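Local coordinates for protein BugD (Bordetella pertussis Tohama I, PDB 2F5X) that probably serves as a periplasmic solute receptor of the tripartite tricarboxylate transporter family, binding the amino acid aspartate between its lobes for uptake, at residues 30-35 and 50-55; 35-40 and 270-275. One frame throughout, in Å; residues are numbered along the deposited sequence.

Contact 1 of 2, residues 30-35 and 50-55; sequences PTDNVA and VVVENK. With ASP (aspartic acid), chain D.
V52, D32 and A35 carry most of this contact, with N54 adding its polar end. V52 points from the strand toward the helix and spreads its two methyls over different partners. CG1 lies 3.5 Å from OD1 of D32, while CG2 packs 4.0 Å from CB of A35 and equally near that residue's carbonyl. D32 sets out to one side of the strand, and with CG anti to its backbone N (chi1 -171°) its carboxylate swings across. There ND2 of N54 donates to OD1 of D32 over 3.0 Å in a nearly straight bond. The acceptor sits in the amide plane of N54, yet the amide nitrogen stands well above the carboxylate plane; the two flat groups are turned 64° apart. ND2 also bonds the carbonyl of F25, a residue of the ligand pocket. R36 clasps the same pair, its NE in a salt bridge to OD1 of D32 and its NH2 bonded to OD1 of N54. The remaining carboxylate oxygen, OD2 of D32, takes the backbone N-H of G28, so both oxygens are gripped, and the arginine would be expected to stabilise the negative charge. Helix 30-46 is the crossover of a beta-alpha-beta unit whose parallel strands are 19-23 and 50-54; its segment 30-35 runs antiparallel to strand 50-54 at 173°, the segment axes approaching to 9.7 Å. This first turn also reaches the bound aspartic acid. The backbone N of T31 donates to the ligand's OXT at 3.1 Å, and the ligand amino N donates to OG1 of T31 at 2.9 Å; OG1 is also hydrogen-bonded to NE2 of H239. P30 lays CD of its ring 3.4 Å from OXT. S151, H81, A150, T174 and Q192 supply further ligand bonds.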
ATOM      1  N   PRO A  30       4.355   4.747   3.904  1.00  7.97           N
ATOM      2  CA  PRO A  30       4.918   3.905   2.835  1.00  8.00           C
ATOM      3  C   PRO A  30       4.645   4.442   1.428  1.00  8.11           C
ATOM      4  O   PRO A  30       5.562   4.547   0.618  1.00  8.76           O
ATOM      5  CB  PRO A  30       4.266   2.539   3.071  1.00  7.54           C
ATOM      6  CG  PRO A  30       3.076   2.792   3.978  1.00  7.50           C
ATOM      7  CD  PRO A  30       3.380   4.033   4.748  1.00  7.48           C
ATOM      8  N   THR A  31       3.399   4.787   1.136  1.00  7.92           N
ATOM      9  CA  THR A  31       3.063   5.264  -0.204  1.00  8.75           C
ATOM     10  C   THR A  31       3.666   6.643  -0.461  1.00  8.60           C
ATOM     11  O   THR A  31       4.101   6.941  -1.573  1.00  8.33           O
ATOM     12  CB  THR A  31       1.545   5.259  -0.397  1.00  8.85           C
ATOM     13  OG1 THR A  31       1.072   3.917  -0.248  1.00 11.34           O
ATOM     14  CG2 THR A  31       1.163   5.615  -1.841  1.00  9.67           C
ATOM     15  N   ASP A  32       3.695   7.479   0.572  1.00  8.81           N
ATOM     16  CA  ASP A  32       4.361   8.782   0.469  1.00  9.07           C
ATOM     17  C   ASP A  32       5.855   8.637   0.141  1.00  9.40           C
ATOM     18  O   ASP A  32       6.410   9.408  -0.655  1.00  9.06           O
ATOM     19  CB  ASP A  32       4.171   9.564   1.774  1.00  9.62           C
ATOM     20  CG  ASP A  32       4.639  10.993   1.660  1.00 10.41           C
ATOM     21  OD1 ASP A  32       4.132  11.725   0.770  1.00 11.71           O
ATOM     22  OD2 ASP A  32       5.522  11.461   2.405  1.00 11.78           O
ATOM     23  N   ASN A  33       6.499   7.649   0.760  1.00  9.69           N
ATOM     24  CA  ASN A  33       7.918   7.379   0.512  1.00 10.33           C
ATOM     25  C   ASN A  33       8.151   7.022  -0.955  1.00 10.03           C
ATOM     26  O   ASN A  33       9.085   7.523  -1.579  1.00 10.41           O
ATOM     27  CB  ASN A  33       8.436   6.261   1.423  1.00 10.91           C
ATOM     28  CG  ASN A  33       8.572   6.699   2.881  1.00 12.35           C
ATOM     29  OD1 ASN A  33       8.577   7.890   3.192  1.00 14.47           O
ATOM     30  ND2 ASN A  33       8.699   5.729   3.779  1.00 14.00           N
ATOM     31  N   VAL A  34       7.294   6.159  -1.502  1.00  9.85           N
ATOM     32  CA  VAL A  34       7.389   5.794  -2.915  1.00  9.95           C
ATOM     33  C   VAL A  34       7.161   7.033  -3.785  1.00 10.29           C
ATOM     34  O   VAL A  34       7.922   7.310  -4.710  1.00 10.36           O
ATOM     35  CB  VAL A  34       6.366   4.690  -3.286  1.00  9.67           C
ATOM     36  CG1 VAL A  34       6.366   4.429  -4.795  1.00  9.43           C
ATOM     37  CG2 VAL A  34       6.663   3.404  -2.529  1.00 10.45           C
ATOM     38  N   ALA A  35       6.108   7.779  -3.460  1.00 10.70           N
ATOM     39  CA  ALA A  35       5.692   8.928  -4.253  1.00 11.14           C
ATOM     40  C   ALA A  35       6.770   9.993  -4.328  1.00 11.60           C
ATOM     41  O   ALA A  35       7.050  10.516  -5.401  1.00 11.75           O
ATOM     42  CB  ALA A  35       4.404   9.517  -3.685  1.00 11.23           C
ATOM     43  N   VAL A  50       7.044  17.418  -9.977  1.00 19.64           N
ATOM     44  CA  VAL A  50       5.860  16.702  -9.506  1.00 18.54           C
ATOM     45  C   VAL A  50       5.709  17.056  -8.030  1.00 18.54           C
ATOM     46  O   VAL A  50       6.661  16.902  -7.258  1.00 18.66           O
ATOM     47  CB  VAL A  50       6.012  15.166  -9.684  1.00 18.66           C
ATOM     48  CG1 VAL A  50       4.838  14.404  -9.052  1.00 18.18           C
ATOM     49  CG2 VAL A  50       6.144  14.805 -11.149  1.00 18.39           C
ATOM     50  N   VAL A  51       4.528  17.546  -7.655  1.00 17.38           N
ATOM     51  CA  VAL A  51       4.242  17.971  -6.282  1.00 17.06           C
ATOM     52  C   VAL A  51       3.353  16.933  -5.612  1.00 16.45           C
ATOM     53  O   VAL A  51       2.221  16.703  -6.047  1.00 16.39           O
ATOM     54  CB  VAL A  51       3.517  19.345  -6.239  1.00 16.69           C
ATOM     55  CG1 VAL A  51       3.214  19.758  -4.794  1.00 18.34           C
ATOM     56  CG2 VAL A  51       4.339  20.423  -6.942  1.00 18.04           C
ATOM     57  N   VAL A  52       3.854  16.322  -4.545  1.00 16.16           N
ATOM     58  CA  VAL A  52       3.082  15.309  -3.824  1.00 15.96           C
ATOM     59  C   VAL A  52       2.070  15.982  -2.890  1.00 16.10           C
ATOM     60  O   VAL A  52       2.412  16.906  -2.139  1.00 16.30           O
ATOM     61  CB  VAL A  52       4.001  14.325  -3.051  1.00 16.14           C
ATOM     62  CG1 VAL A  52       3.190  13.393  -2.153  1.00 15.61           C
ATOM     63  CG2 VAL A  52       4.860  13.515  -4.028  1.00 15.79           C
ATOM     64  N   GLU A  53       0.821  15.527  -2.964  1.00 15.95           N
ATOM     65  CA  GLU A  53      -0.230  16.000  -2.069  1.00 16.03           C
ATOM     66  C   GLU A  53      -0.775  14.820  -1.289  1.00 15.12           C
ATOM     67  O   GLU A  53      -1.108  13.787  -1.870  1.00 15.21           O
ATOM     68  CB  GLU A  53      -1.346  16.691  -2.854  1.00 17.14           C
ATOM     69  CG  GLU A  53      -0.863  17.912  -3.628  1.00 21.37           C
ATOM     70  CD  GLU A  53      -1.962  18.636  -4.388  1.00 26.94           C
ATOM     71  OE1 GLU A  53      -3.021  18.029  -4.667  1.00 28.87           O
ATOM     72  OE2 GLU A  53      -1.751  19.823  -4.724  1.00 30.48           O
ATOM     73  N   ASN A  54      -0.854  14.969   0.027  1.00 13.36           N
ATOM     74  CA  ASN A  54      -1.331  13.878   0.872  1.00 12.79           C
ATOM     75  C   ASN A  54      -2.776  14.100   1.247  1.00 12.69           C
ATOM     76  O   ASN A  54      -3.112  15.133   1.814  1.00 13.20           O
ATOM     77  CB  ASN A  54      -0.447  13.747   2.111  1.00 12.46           C
ATOM     78  CG  ASN A  54       0.974  13.410   1.756  1.00 11.78           C
ATOM     79  OD1 ASN A  54       1.826  14.295   1.651  1.00 12.38           O
ATOM     80  ND2 ASN A  54       1.240  12.123   1.543  1.00 10.42           N
ATOM     81  N   LYS A  55      -3.638  13.143   0.906  1.00 12.93           N
ATOM     82  CA  LYS A  55      -5.065  13.296   1.162  1.00 13.31           C
ATOM     83  C   LYS A  55      -5.612  12.034   1.804  1.00 12.80           C
ATOM     84  O   LYS A  55      -6.174  11.168   1.134  1.00 12.83           O
ATOM     85  CB  LYS A  55      -5.816  13.640  -0.137  1.00 13.46           C
ATOM     86  CG  LYS A  55      -5.384  14.967  -0.780  1.00 17.02           C
ATOM     87  CD  LYS A  55      -5.732  16.176   0.111  1.00 21.92           C
ATOM     88  CE  LYS A  55      -4.813  17.380  -0.147  1.00 25.17           C
ATOM     89  NZ  LYS A  55      -3.779  17.631   0.925  1.00 29.09           N
TER
HETATM   90  N   ASP D 901       0.015   2.685   2.120  1.00  7.83           N
HETATM   91  CA  ASP D 901      -0.651   3.413   3.241  1.00  7.79           C
HETATM   92  C   ASP D 901       0.118   4.664   3.636  1.00  8.12           C
HETATM   93  O   ASP D 901      -0.007   5.150   4.776  1.00  8.63           O
HETATM   94  CB  ASP D 901      -0.809   2.501   4.450  1.00  7.59           C
HETATM   95  CG  ASP D 901      -1.763   1.363   4.192  1.00  7.57           C
HETATM   96  OD1 ASP D 901      -1.799   0.432   5.030  1.00  7.40           O
HETATM   97  OD2 ASP D 901      -2.512   1.326   3.182  1.00  8.41           O
HETATM   98  OXT ASP D 901       0.866   5.174   2.801  1.00  8.21           O

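Contact 2 of 2, residues 35-40 and 270-275; sequences ARSLAE and ERMKQL
S37 meets two consecutive residues of helix 266-274, R271 and the selenomethionine M272. Its hydroxyl OG lies 3.8 Å from CG of R271, touching the aliphatic root of the arginine rather than its guanidinium group. The terminal methyl CE of M272 comes 4.0 Å from CB of S37 and equally close to OG, so the small side chain is met by a methylene and a methyl. No hydrogen bond crosses between the two segments. The chain of M272 bends at chi2 (-54°) and again at chi3, and this folding brings CE round to S37 although the residue does not set out straight toward it. OG of S37, placed beside its own backbone N, makes a weak hydrogen bond to the carbonyl of N33, one turn back in the same helix. CD1 of L275 lies over one face of the R271 guanidinium, nearer its border than its centre, 3.7 Å from the plane. Further out, F268 touches both S37 and L38, and a salt bridge from E40 to K267 ties the same two helices. On helix 193-201, Q198 touches R271 and L275. The arrangement is plain helix-helix packing, bringing the late helix 266-274 against the crossover helix of the N-terminal beta-alpha-beta unit.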
ATOM      1  N   ALA A  35       6.108   7.779  -3.460  1.00 10.70           N
ATOM      2  CA  ALA A  35       5.692   8.928  -4.253  1.00 11.14           C
ATOM      3  C   ALA A  35       6.770   9.993  -4.328  1.00 11.60           C
ATOM      4  O   ALA A  35       7.050  10.516  -5.401  1.00 11.75           O
ATOM      5  CB  ALA A  35       4.404   9.517  -3.685  1.00 11.23           C
ATOM      6  N   ARG A  36       7.402  10.304  -3.199  1.00 11.87           N
ATOM      7  CA  ARG A  36       8.368  11.394  -3.217  1.00 13.19           C
ATOM      8  C   ARG A  36       9.646  11.022  -3.963  1.00 13.53           C
ATOM      9  O   ARG A  36      10.239  11.865  -4.638  1.00 14.20           O
ATOM     10  CB  ARG A  36       8.607  11.945  -1.818  1.00 13.73           C
ATOM     11  CG  ARG A  36       7.389  12.776  -1.379  1.00 15.25           C
ATOM     12  CD  ARG A  36       7.421  13.303   0.011  1.00 17.10           C
ATOM     13  NE  ARG A  36       6.093  13.740   0.445  1.00 16.59           N
ATOM     14  CZ  ARG A  36       5.683  15.003   0.469  1.00 17.73           C
ATOM     15  NH1 ARG A  36       6.490  15.989   0.065  1.00 18.01           N
ATOM     16  NH2 ARG A  36       4.458  15.281   0.894  1.00 16.96           N
ATOM     17  N   SER A  37      10.038   9.754  -3.889  1.00 13.10           N
ATOM     18  CA  SER A  37      11.185   9.288  -4.661  1.00 13.53           C
ATOM     19  C   SER A  37      10.870   9.267  -6.156  1.00 12.86           C
ATOM     20  O   SER A  37      11.692   9.685  -6.972  1.00 12.33           O
ATOM     21  CB  SER A  37      11.641   7.912  -4.182  1.00 14.06           C
ATOM     22  OG  SER A  37      12.182   8.018  -2.873  1.00 17.44           O
ATOM     23  N   LEU A  38       9.675   8.792  -6.505  1.00 12.33           N
ATOM     24  CA  LEU A  38       9.236   8.755  -7.899  1.00 12.66           C
ATOM     25  C   LEU A  38       9.053  10.157  -8.490  1.00 13.16           C
ATOM     26  O   LEU A  38       9.394  10.408  -9.658  1.00 13.27           O
ATOM     27  CB  LEU A  38       7.937   7.951  -8.030  1.00 12.65           C
ATOM     28  CG  LEU A  38       7.409   7.762  -9.457  1.00 13.35           C
ATOM     29  CD1 LEU A  38       8.442   7.076 -10.351  1.00 14.39           C
ATOM     30  CD2 LEU A  38       6.118   6.980  -9.415  1.00 14.85           C
ATOM     31  N   ALA A  39       8.511  11.066  -7.686  1.00 13.09           N
ATOM     32  CA  ALA A  39       8.349  12.458  -8.114  1.00 13.98           C
ATOM     33  C   ALA A  39       9.688  13.034  -8.579  1.00 14.28           C
ATOM     34  O   ALA A  39       9.766  13.713  -9.608  1.00 14.08           O
ATOM     35  CB  ALA A  39       7.754  13.294  -6.968  1.00 14.02           C
ATOM     36  N   GLU A  40      10.748  12.721  -7.837  1.00 14.49           N
ATOM     37  CA  GLU A  40      12.087  13.187  -8.182  1.00 15.17           C
ATOM     38  C   GLU A  40      12.615  12.541  -9.461  1.00 14.85           C
ATOM     39  O   GLU A  40      13.199  13.226 -10.310  1.00 14.96           O
ATOM     40  CB  GLU A  40      13.045  12.928  -7.021  1.00 15.94           C
ATOM     41  CG  GLU A  40      14.475  13.353  -7.281  1.00 19.49           C
ATOM     42  CD  GLU A  40      15.361  13.250  -6.055  1.00 23.66           C
ATOM     43  OE1 GLU A  40      14.834  13.112  -4.926  1.00 26.84           O
ATOM     44  OE2 GLU A  40      16.598  13.311  -6.228  1.00 28.00           O
ATOM     45  N   GLU A 270      17.511   2.256  -6.254  1.00 13.49           N
ATOM     46  CA  GLU A 270      18.312   2.013  -5.052  1.00 14.39           C
ATOM     47  C   GLU A 270      17.480   2.209  -3.789  1.00 13.96           C
ATOM     48  O   GLU A 270      17.524   1.375  -2.876  1.00 13.52           O
ATOM     49  CB  GLU A 270      19.553   2.910  -5.005  1.00 15.31           C
ATOM     50  CG  GLU A 270      20.498   2.625  -3.834  1.00 20.48           C
ATOM     51  CD  GLU A 270      20.817   1.143  -3.634  1.00 25.83           C
ATOM     52  OE1 GLU A 270      21.059   0.418  -4.630  1.00 29.03           O
ATOM     53  OE2 GLU A 270      20.827   0.698  -2.462  1.00 29.74           O
ATOM     54  N   ARG A 271      16.725   3.305  -3.745  1.00 13.96           N
ATOM     55  CA  ARG A 271      15.876   3.584  -2.586  1.00 13.91           C
ATOM     56  C   ARG A 271      14.814   2.506  -2.425  1.00 13.37           C
ATOM     57  O   ARG A 271      14.578   2.030  -1.314  1.00 12.86           O
ATOM     58  CB  ARG A 271      15.240   4.979  -2.650  1.00 14.39           C
ATOM     59  CG  ARG A 271      14.395   5.329  -1.398  1.00 17.55           C
ATOM     60  CD  ARG A 271      15.202   5.439  -0.103  1.00 25.03           C
ATOM     61  NE  ARG A 271      14.388   5.874   1.033  1.00 29.27           N
ATOM     62  CZ  ARG A 271      14.613   5.530   2.307  1.00 31.27           C
ATOM     63  NH1 ARG A 271      15.627   4.734   2.629  1.00 32.52           N
ATOM     64  NH2 ARG A 271      13.813   5.977   3.265  1.00 33.57           N
HETATM   65  N   MSE A 272      14.189   2.108  -3.533  1.00 12.39           N
HETATM   66  CA  MSE A 272      13.191   1.036  -3.485  1.00 12.36           C
HETATM   67  C   MSE A 272      13.795  -0.284  -3.009  1.00 12.68           C
HETATM   68  O   MSE A 272      13.214  -0.969  -2.153  1.00 13.05           O
HETATM   69  CB  MSE A 272      12.493   0.855  -4.844  1.00 11.95           C
HETATM   70  CG  MSE A 272      11.597   2.044  -5.246  1.00 12.16           C
HETATM   71 SE   MSE A 272      10.222   2.570  -3.928  1.00 13.77          SE
HETATM   72  CE  MSE A 272      11.153   4.132  -3.117  1.00 15.40           C
ATOM     73  N   LYS A 273      14.977  -0.618  -3.529  1.00 12.69           N
ATOM     74  CA  LYS A 273      15.666  -1.850  -3.140  1.00 13.53           C
ATOM     75  C   LYS A 273      15.948  -1.877  -1.631  1.00 13.55           C
ATOM     76  O   LYS A 273      15.678  -2.872  -0.955  1.00 13.25           O
ATOM     77  CB  LYS A 273      16.962  -2.008  -3.947  1.00 13.92           C
ATOM     78  CG  LYS A 273      17.722  -3.286  -3.649  1.00 16.74           C
ATOM     79  CD  LYS A 273      19.114  -3.272  -4.289  1.00 21.34           C
ATOM     80  CE  LYS A 273      19.858  -4.568  -4.009  1.00 24.39           C
ATOM     81  NZ  LYS A 273      20.281  -4.650  -2.573  1.00 28.40           N
ATOM     82  N   GLN A 274      16.444  -0.763  -1.103  1.00 13.45           N
ATOM     83  CA  GLN A 274      16.730  -0.657   0.329  1.00 14.58           C
ATOM     84  C   GLN A 274      15.470  -0.860   1.165  1.00 13.93           C
ATOM     85  O   GLN A 274      15.529  -1.446   2.248  1.00 14.61           O
ATOM     86  CB  GLN A 274      17.340   0.699   0.648  1.00 14.92           C
ATOM     87  CG  GLN A 274      18.757   0.870   0.114  1.00 19.66           C
ATOM     88  CD  GLN A 274      19.287   2.276   0.303  1.00 24.52           C
ATOM     89  OE1 GLN A 274      18.521   3.242   0.270  1.00 27.93           O
ATOM     90  NE2 GLN A 274      20.602   2.400   0.493  1.00 27.26           N
ATOM     91  N   LEU A 275      14.340  -0.391   0.640  1.00 13.12           N
ATOM     92  CA  LEU A 275      13.053  -0.478   1.328  1.00 12.73           C
ATOM     93  C   LEU A 275      12.268  -1.746   1.011  1.00 12.56           C
ATOM     94  O   LEU A 275      11.134  -1.899   1.463  1.00 12.34           O
ATOM     95  CB  LEU A 275      12.196   0.755   1.024  1.00 12.83           C
ATOM     96  CG  LEU A 275      12.698   2.099   1.562  1.00 13.66           C
ATOM     97  CD1 LEU A 275      11.769   3.189   1.054  1.00 15.44           C
ATOM     98  CD2 LEU A 275      12.784   2.109   3.093  1.00 15.13           C
TER

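How the contacts relate
Contacts 1 and 2 lie on the same side of the chain's centre, their own centres 11 Å apart, and share A35 on helix 30-46. Along the chain they alternate: 30-35, then 35-40, then 50-55, and far later 270-275. Contact 1 ties the helix to a strand of the sheet, whereas contact 2 joins it to helix 266-274, so the helix lies between the two. The segments also touch directly: CG of R36 packs 3.7 Å from CG2 of V52, and CG2 of V34 rests 3.9 Å from SE of M272. Thus a helix whose first turn helps to hold the ligand is packed against both early and late parts of the chain.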